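PDB 4HFK: putative uncharacterized protein from Enterobacter cloacae, which probably acts as an immunity protein of a type VI secretion system, neutralising a cell-wall amidase effector so that the producing cell is spared. Local coordinates for residues K26-S30 against K31-E35. Sequence-based numbering, arbitrary orientation.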
ATOM      1  N   LYS B  26       3.514  -5.057  -9.771  1.00 11.21           N
ATOM      2  CA  LYS B  26       4.385  -4.797 -10.904  1.00 13.46           C
ATOM      3  C   LYS B  26       5.835  -4.520 -10.508  1.00 13.58           C
ATOM      4  O   LYS B  26       6.736  -4.798 -11.289  1.00 13.94           O
ATOM      5  CB  LYS B  26       3.850  -3.626 -11.739  1.00 14.70           C
ATOM      6  CG  LYS B  26       2.575  -3.948 -12.500  1.00 15.23           C
ATOM      7  CD  LYS B  26       2.174  -2.785 -13.399  1.00 13.76           C
ATOM      8  CE  LYS B  26       0.834  -3.067 -14.068  1.00 17.45           C
ATOM      9  NZ  LYS B  26       0.843  -4.367 -14.809  1.00 21.14           N
ATOM     10  N   ILE B  27       6.066  -3.955  -9.322  1.00 12.68           N
ATOM     11  CA  ILE B  27       7.438  -3.620  -8.915  1.00 14.88           C
ATOM     12  C   ILE B  27       8.091  -4.669  -8.010  1.00 16.60           C
ATOM     13  O   ILE B  27       9.298  -4.636  -7.784  1.00 13.40           O
ATOM     14  CB  ILE B  27       7.549  -2.237  -8.224  1.00 14.78           C
ATOM     15  CG1 ILE B  27       6.558  -2.111  -7.063  1.00 15.68           C
ATOM     16  CG2 ILE B  27       7.317  -1.121  -9.215  1.00 16.96           C
ATOM     17  CD1 ILE B  27       7.172  -2.290  -5.705  1.00 17.02           C
ATOM     18  N   ALA B  28       7.289  -5.584  -7.478  1.00 12.56           N
ATOM     19  CA  ALA B  28       7.802  -6.591  -6.549  1.00 12.54           C
ATOM     20  C   ALA B  28       8.784  -7.528  -7.257  1.00 12.15           C
ATOM     21  O   ALA B  28       8.472  -8.073  -8.312  1.00 11.28           O
ATOM     22  CB  ALA B  28       6.669  -7.376  -5.956  1.00 13.65           C
ATOM     23  N   ASP B  29       9.970  -7.693  -6.677  1.00 11.80           N
ATOM     24  CA  ASP B  29      10.961  -8.633  -7.203  1.00 17.29           C
ATOM     25  C   ASP B  29      10.769  -9.904  -6.400  1.00 22.37           C
ATOM     26  O   ASP B  29      11.658 -10.338  -5.663  1.00 20.96           O
ATOM     27  CB  ASP B  29      12.387  -8.095  -7.019  1.00 13.74           C
ATOM     28  CG  ASP B  29      12.723  -7.824  -5.560  1.00 21.77           C
ATOM     29  OD1 ASP B  29      11.816  -7.382  -4.814  1.00 23.65           O
ATOM     30  OD2 ASP B  29      13.875  -8.097  -5.150  1.00 18.93           O
ATOM     31  N   SER B  30       9.582 -10.485  -6.537  1.00 13.01           N
ATOM     32  CA  SER B  30       9.155 -11.595  -5.701  1.00 13.59           C
ATOM     33  C   SER B  30       7.888 -12.198  -6.299  1.00 17.10           C
ATOM     34  O   SER B  30       6.861 -11.514  -6.444  1.00 12.08           O
ATOM     35  CB  SER B  30       8.874 -11.110  -4.280  1.00 17.03           C
ATOM     36  OG  SER B  30       8.281 -12.138  -3.503  1.00 15.73           O
ATOM     37  N   LYS B  31       7.969 -13.469  -6.667  1.00 13.64           N
ATOM     38  CA  LYS B  31       6.839 -14.165  -7.259  1.00 16.58           C
ATOM     39  C   LYS B  31       5.697 -14.315  -6.256  1.00 15.08           C
ATOM     40  O   LYS B  31       4.536 -14.121  -6.608  1.00 12.36           O
ATOM     41  CB  LYS B  31       7.283 -15.532  -7.777  1.00 20.40           C
ATOM     42  CG  LYS B  31       6.182 -16.352  -8.444  1.00 25.86           C
ATOM     43  CD  LYS B  31       6.798 -17.537  -9.199  1.00 30.40           C
ATOM     44  CE  LYS B  31       5.739 -18.374  -9.920  1.00 42.37           C
ATOM     45  NZ  LYS B  31       4.920 -19.183  -8.972  1.00 40.35           N
ATOM     46  N   SER B  32       6.023 -14.650  -5.010  1.00 13.05           N
ATOM     47  CA  SER B  32       4.991 -14.818  -3.988  1.00 16.58           C
ATOM     48  C   SER B  32       4.322 -13.486  -3.679  1.00 15.19           C
ATOM     49  O   SER B  32       3.107 -13.423  -3.497  1.00 14.08           O
ATOM     50  CB  SER B  32       5.574 -15.403  -2.703  1.00 16.51           C
ATOM     51  OG  SER B  32       6.210 -16.645  -2.965  1.00 29.81           O
ATOM     52  N   LEU B  33       5.115 -12.423  -3.620  1.00 11.98           N
ATOM     53  CA  LEU B  33       4.564 -11.132  -3.252  1.00 15.30           C
ATOM     54  C   LEU B  33       3.712 -10.590  -4.395  1.00 14.39           C
ATOM     55  O   LEU B  33       2.659  -9.997  -4.160  1.00 11.32           O
ATOM     56  CB  LEU B  33       5.663 -10.153  -2.852  1.00 12.79           C
ATOM     57  CG  LEU B  33       5.211  -8.952  -2.023  1.00 24.50           C
ATOM     58  CD1 LEU B  33       3.955  -9.266  -1.229  1.00 20.25           C
ATOM     59  CD2 LEU B  33       6.301  -8.604  -1.065  1.00 27.08           C
ATOM     60  N   LYS B  34       4.150 -10.828  -5.629  1.00 10.80           N
ATOM     61  CA  LYS B  34       3.352 -10.457  -6.792  1.00 11.73           C
ATOM     62  C   LYS B  34       1.999 -11.169  -6.815  1.00 15.61           C
ATOM     63  O   LYS B  34       0.966 -10.535  -7.073  1.00 12.19           O
ATOM     64  CB  LYS B  34       4.118 -10.726  -8.096  1.00 12.56           C
ATOM     65  CG  LYS B  34       3.371 -10.237  -9.325  1.00 17.25           C
ATOM     66  CD  LYS B  34       4.106 -10.581 -10.615  1.00 30.96           C
ATOM     67  CE  LYS B  34       3.632  -9.683 -11.756  1.00 34.49           C
ATOM     68  NZ  LYS B  34       2.166  -9.438 -11.685  1.00 26.31           N
ATOM     69  N   GLU B  35       1.989 -12.477  -6.549  1.00 11.91           N
ATOM     70  CA  GLU B  35       0.725 -13.210  -6.505  1.00 13.37           C
ATOM     71  C   GLU B  35      -0.180 -12.668  -5.389  1.00 10.99           C
ATOM     72  O   GLU B  35      -1.387 -12.521  -5.576  1.00  9.79           O
ATOM     73  CB  GLU B  35       0.963 -14.717  -6.337  1.00 13.32           C
ATOM     74  CG  GLU B  35       1.714 -15.343  -7.513  1.00 22.41           C
ATOM     75  CD  GLU B  35       2.147 -16.788  -7.266  1.00 33.81           C
ATOM     76  OE1 GLU B  35       1.868 -17.333  -6.169  1.00 32.96           O
ATOM     77  OE2 GLU B  35       2.770 -17.377  -8.180  1.00 34.64           O
TER
HETATM   78  O   HOH W   1       0.750  -6.710 -13.344  1.00 15.73           O
HETATM   79  O   HOH W   2       8.718 -15.303  -3.879  0.50 21.32           O
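Ser30 meets Leu33 through its hydroxyl: OG accepts a hydrogen bond from Leu33 N at 3.2 Å, with an N-H...O angle of 155°. Its OG stands opposite its own backbone N (chi1 172°), a setting that brings the oxygen over the first turn of helix 31-47, where amide hydrogens have no preceding carbonyl to bond to. Serine suits this N-cap position because its short side chain can replace the missing acceptor. Leu33 CB packs closely on the same oxygen, 3.3 Å from OG. A water molecule donates to OG and accepts from Ser32 N, extending the cap to a second amide. The backbone of Ser30 starts the regular helical pattern, its O receiving Lys34 N at 2.9 Å.

The arrangement is a tight helix-loop-helix connection: helix 11-27 ends, Ala28 leaves helical geometry, Asp29 forms an inverse gamma turn, and Ser30 opens the next helix. The short apolar Ala28 methyl points toward the start of helix 31-47, 4.3 Å from Leu33 CB. A branched apolar side chain suits Leu33, buried where it packs on Leu33 of the second subunit, which also touches Ile27 of this chain; Ser30 OG is hydrogen-bonded to Asp29 of that subunit.

Lys34 CB lies 3.3 Å from Ser30 O. Long, flexible lysine suits this exposed helix face, its NZ reaching Asp38 in a salt bridge and, weakly at 3.5 Å, a water that Lys26 NZ holds at 2.8 Å; this water lies between two amines probably both positively charged.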